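Beta-lactamase (Klebsiella pneumoniae, PDB 6KA5) probably hydrolyses the amide bond of beta-lactam antibiotics to give substituted beta-amino acids, as a class C beta-lactamase of the serine type. Local coordinates at residues Y156-T161 against N225-I230. Sequence-based numbering, arbitrary orientation.
Sequences YSNIGT and NEAYGI. With 1S7 ((2R)-2-{(1S)-1-methoxy-2-oxo-1-[(thiophen-2-ylacetyl)amino]ethyl}-5-methylidene-5,6-dihydro-2H-1,3-thiazine-4-carboxylic acid), chain B.
The Tyr-Ser-Asn motif of the class C beta-lactamase active site, at the start of helix 158-171, meets the short helix 224-228 through Asn158 and Ala227, whose CA atoms lie 5.5 Å apart. No direct hydrogen bond joins the two segments, so van der Waals contact and a shared water carry the join. The Asn158 amide lies against the methyl group of Ala227, with CG 3.9 Å from Ala227 CB. One helical turn on, Thr161 places CG2 3.8 Å from Glu226 O; its chi1 of -54° sends that methyl anti to the backbone N and leaves OG1 to donate to Ser157 O. Ser157 is the N-cap: its OG accepts a nearly straight bond from Gly160 N (177° at the hydrogen).

Asn158 OD1 is hydrogen-bonded to Lys74 NZ, and Tyr156 OH to both Lys74 NZ and Lys321 NZ, consistent with the lysine-tyrosine network of this family beside Ser71, the residue seen bound covalently to AMP. The bound 1S7, a ring-opened cephalosporin-like compound, touches both segments: Asn158 ND2 approaches its methoxy carbon C at 3.6 Å, while its thiophene sulfur S sits obliquely to the Tyr228 ring, 3.6 Å from Tyr228 CD2. Between the Asn158 amide and the Ala227 carbonyl, beside the ligand's amide oxygen O1, a water lies 2.8 Å from Asn158 OD1 and 2.8 Å from Ala227 O, within hydrogen-bonding distance of both.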
ATOM      1  N   TYR A 156      -8.283  -6.652  -8.555  1.00  4.47           N
ATOM      2  CA  TYR A 156      -7.771  -5.573  -7.717  1.00  5.61           C
ATOM      3  C   TYR A 156      -8.723  -4.394  -7.792  1.00  5.13           C
ATOM      4  O   TYR A 156      -9.131  -3.988  -8.889  1.00  6.34           O
ATOM      5  CB  TYR A 156      -6.379  -5.192  -8.216  1.00  6.23           C
ATOM      6  CG  TYR A 156      -5.588  -4.242  -7.370  1.00  7.04           C
ATOM      7  CD1 TYR A 156      -5.794  -2.876  -7.458  1.00 12.18           C
ATOM      8  CD2 TYR A 156      -4.587  -4.693  -6.540  1.00  8.63           C
ATOM      9  CE1 TYR A 156      -5.034  -1.995  -6.747  1.00 14.35           C
ATOM     10  CE2 TYR A 156      -3.818  -3.794  -5.798  1.00  9.34           C
ATOM     11  CZ  TYR A 156      -4.047  -2.456  -5.917  1.00  8.02           C
ATOM     12  OH  TYR A 156      -3.302  -1.527  -5.206  1.00  9.88           O
ATOM     13  N   SER A 157      -9.102  -3.853  -6.627  1.00  4.97           N
ATOM     14  CA  SER A 157     -10.195  -2.876  -6.587  1.00  4.73           C
ATOM     15  C   SER A 157      -9.945  -1.739  -5.605  1.00  6.25           C
ATOM     16  O   SER A 157      -9.789  -1.977  -4.400  1.00  6.71           O
ATOM     17  CB  SER A 157     -11.514  -3.579  -6.228  1.00  5.87           C
ATOM     18  OG  SER A 157     -12.575  -2.626  -6.218  1.00  6.05           O
ATOM     19  N   ASN A 158     -10.027  -0.491  -6.098  1.00  6.43           N
ATOM     20  CA  ASN A 158     -10.057   0.651  -5.177  1.00  5.84           C
ATOM     21  C   ASN A 158     -11.366   0.724  -4.418  1.00  7.02           C
ATOM     22  O   ASN A 158     -11.400   1.257  -3.305  1.00  8.43           O
ATOM     23  CB  ASN A 158      -9.902   1.988  -5.908  1.00  6.66           C
ATOM     24  CG  ASN A 158      -8.528   2.227  -6.401  1.00 10.93           C
ATOM     25  OD1 ASN A 158      -7.585   1.511  -6.065  1.00 11.55           O
ATOM     26  ND2 ASN A 158      -8.401   3.259  -7.224  1.00 13.06           N
ATOM     27  N   ILE A 159     -12.463   0.259  -5.026  1.00  6.10           N
ATOM     28  CA  ILE A 159     -13.766   0.370  -4.380  1.00  5.95           C
ATOM     29  C   ILE A 159     -13.845  -0.600  -3.210  1.00  5.83           C
ATOM     30  O   ILE A 159     -14.290  -0.243  -2.115  1.00  7.40           O
ATOM     31  CB  ILE A 159     -14.906   0.102  -5.381  1.00  7.12           C
ATOM     32  CG1 ILE A 159     -14.761   0.948  -6.641  1.00  7.84           C
ATOM     33  CG2 ILE A 159     -16.268   0.379  -4.706  1.00  7.61           C
ATOM     34  CD1 ILE A 159     -15.757   0.569  -7.750  1.00  9.16           C
ATOM     35  N   GLY A 160     -13.396  -1.837  -3.419  1.00  6.43           N
ATOM     36  CA  GLY A 160     -13.335  -2.778  -2.314  1.00  6.78           C
ATOM     37  C   GLY A 160     -12.466  -2.288  -1.168  1.00  6.33           C
ATOM     38  O   GLY A 160     -12.830  -2.429   0.007  1.00  6.67           O
ATOM     39  N   THR A 161     -11.288  -1.738  -1.496  1.00  6.33           N
ATOM     40  CA  THR A 161     -10.408  -1.185  -0.470  1.00  6.34           C
ATOM     41  C   THR A 161     -11.108  -0.075   0.290  1.00  7.68           C
ATOM     42  O   THR A 161     -11.001   0.013   1.524  1.00  6.46           O
ATOM     43  CB  THR A 161      -9.130  -0.660  -1.118  1.00  8.08           C
ATOM     44  OG1 THR A 161      -8.553  -1.715  -1.899  1.00  7.99           O
ATOM     45  CG2 THR A 161      -8.142  -0.227  -0.030  1.00 10.74           C
ATOM     46  N   ASN A 225      -9.124   8.410   0.372  1.00  8.68           N
ATOM     47  CA  ASN A 225      -8.117   8.294   1.426  1.00  8.34           C
ATOM     48  C   ASN A 225      -7.761   6.843   1.671  1.00  9.93           C
ATOM     49  O   ASN A 225      -6.580   6.501   1.847  1.00  8.37           O
ATOM     50  CB  ASN A 225      -8.597   8.907   2.736  1.00  9.60           C
ATOM     51  CG  ASN A 225      -8.498  10.418   2.756  1.00 10.68           C
ATOM     52  OD1 ASN A 225      -7.661  11.020   2.079  1.00 13.36           O
ATOM     53  ND2 ASN A 225      -9.366  11.037   3.553  1.00 14.82           N
ATOM     54  N   GLU A 226      -8.773   5.976   1.647  1.00  7.67           N
ATOM     55  CA  GLU A 226      -8.564   4.559   1.920  1.00  8.74           C
ATOM     56  C   GLU A 226      -7.657   3.933   0.868  1.00  9.33           C
ATOM     57  O   GLU A 226      -6.814   3.078   1.183  1.00 11.35           O
ATOM     58  CB  GLU A 226      -9.921   3.842   1.932  1.00 10.82           C
ATOM     59  CG  GLU A 226     -10.873   4.106   3.133  1.00 11.27           C
ATOM     60  CD  GLU A 226     -11.686   5.396   3.059  1.00 13.97           C
ATOM     61  OE1 GLU A 226     -11.411   6.295   2.225  1.00 12.64           O
ATOM     62  OE2 GLU A 226     -12.634   5.530   3.898  1.00 19.13           O
ATOM     63  N   ALA A 227      -7.867   4.295  -0.399  1.00  8.92           N
ATOM     64  CA  ALA A 227      -7.198   3.615  -1.501  1.00  7.88           C
ATOM     65  C   ALA A 227      -5.892   4.260  -1.927  1.00  7.94           C
ATOM     66  O   ALA A 227      -4.974   3.533  -2.316  1.00 10.36           O
ATOM     67  CB  ALA A 227      -8.145   3.515  -2.709  1.00  9.98           C
ATOM     68  N   TYR A 228      -5.764   5.604  -1.867  1.00  7.90           N
ATOM     69  CA  TYR A 228      -4.582   6.242  -2.442  1.00  6.55           C
ATOM     70  C   TYR A 228      -4.205   7.551  -1.745  1.00  8.89           C
ATOM     71  O   TYR A 228      -3.536   8.386  -2.359  1.00 11.10           O
ATOM     72  CB  TYR A 228      -4.814   6.514  -3.978  1.00  7.01           C
ATOM     73  CG  TYR A 228      -6.092   7.285  -4.320  1.00  8.57           C
ATOM     74  CD1 TYR A 228      -6.133   8.669  -4.255  1.00 10.57           C
ATOM     75  CD2 TYR A 228      -7.250   6.616  -4.702  1.00 10.38           C
ATOM     76  CE1 TYR A 228      -7.314   9.375  -4.565  1.00 12.53           C
ATOM     77  CE2 TYR A 228      -8.417   7.311  -5.024  1.00 11.05           C
ATOM     78  CZ  TYR A 228      -8.439   8.684  -4.934  1.00 12.52           C
ATOM     79  OH  TYR A 228      -9.603   9.362  -5.242  1.00 13.05           O
ATOM     80  N   GLY A 229      -4.610   7.765  -0.492  1.00  6.10           N
ATOM     81  CA  GLY A 229      -4.457   9.092   0.099  1.00  9.44           C
ATOM     82  C   GLY A 229      -3.176   9.439   0.853  1.00  9.36           C
ATOM     83  O   GLY A 229      -3.005  10.610   1.226  1.00  8.21           O
ATOM     84  N   ILE A 230      -2.265   8.498   1.081  1.00  8.16           N
ATOM     85  CA  ILE A 230      -1.140   8.745   1.996  1.00  7.38           C
ATOM     86  C   ILE A 230      -0.022   9.529   1.313  1.00  7.53           C
ATOM     87  O   ILE A 230       0.388   9.219   0.176  1.00  5.65           O
ATOM     88  CB  ILE A 230      -0.614   7.421   2.568  1.00  7.18           C
ATOM     89  CG1 ILE A 230      -1.669   6.761   3.452  1.00  9.63           C
ATOM     90  CG2 ILE A 230       0.689   7.640   3.340  1.00 11.08           C
ATOM     91  CD1 ILE A 230      -1.827   7.439   4.813  1.00 11.79           C
TER
HETATM   92  C   1S7 B 401      -5.458   2.276  -8.966  1.00 20.83           C
HETATM   93  N   1S7 B 401      -3.318   3.893  -8.574  1.00 12.52           N
HETATM   94  O   1S7 B 401      -4.434   1.931  -8.036  1.00 19.67           O
HETATM   95  S   1S7 B 401      -6.451   6.139  -8.194  1.00 31.48           S
HETATM   96  C1  1S7 B 401      -3.183   2.457  -8.268  1.00 14.77           C
HETATM   97  O1  1S7 B 401      -3.647   4.527  -6.388  1.00 17.11           O
HETATM   98  S1  1S7 B 401      -2.653   0.146  -9.626  1.00 27.44           S
HETATM   99  C2  1S7 B 401      -3.585   4.872  -7.512  1.00 16.15           C
HETATM  100  N2  1S7 B 401      -2.803   2.546 -10.694  1.00 23.13           N
HETATM  101  C3  1S7 B 401      -3.726   6.357  -7.877  1.00 17.80           C
HETATM  102  C4  1S7 B 401      -5.045   6.533  -8.708  1.00 21.03           C
HETATM  103  O4  1S7 B 401      -1.204   2.687  -7.039  1.00 12.76           O
HETATM  104  C5  1S7 B 401      -5.197   7.048 -10.072  1.00 25.75           C
HETATM  105  O5  1S7 B 401      -3.803   3.577 -13.257  1.00 32.63           O
HETATM  106  C6  1S7 B 401      -6.758   7.009 -10.453  1.00 28.46           C
HETATM  107  O6  1S7 B 401      -2.307   2.435 -14.443  1.00 41.01           O
HETATM  108  C7  1S7 B 401      -7.485   6.470  -9.327  1.00 24.62           C
HETATM  109  C8  1S7 B 401      -2.391   1.816  -9.500  1.00 17.78           C
HETATM  110  C9  1S7 B 401      -1.648  -0.413 -10.854  1.00 30.97           C
HETATM  111  C10 1S7 B 401      -1.922   0.250 -12.235  1.00 31.07           C
HETATM  112  C11 1S7 B 401      -1.465  -0.263 -13.385  1.00 35.60           C
HETATM  113  C13 1S7 B 401      -2.586   1.867 -12.104  1.00 28.26           C
HETATM  114  C14 1S7 B 401      -2.312   2.212  -7.049  1.00 13.95           C
HETATM  115  C15 1S7 B 401      -2.925   2.671 -13.340  1.00 32.47           C
HETATM  116  O   HOH W   1      -5.338   2.777  -4.993  1.00 18.11           O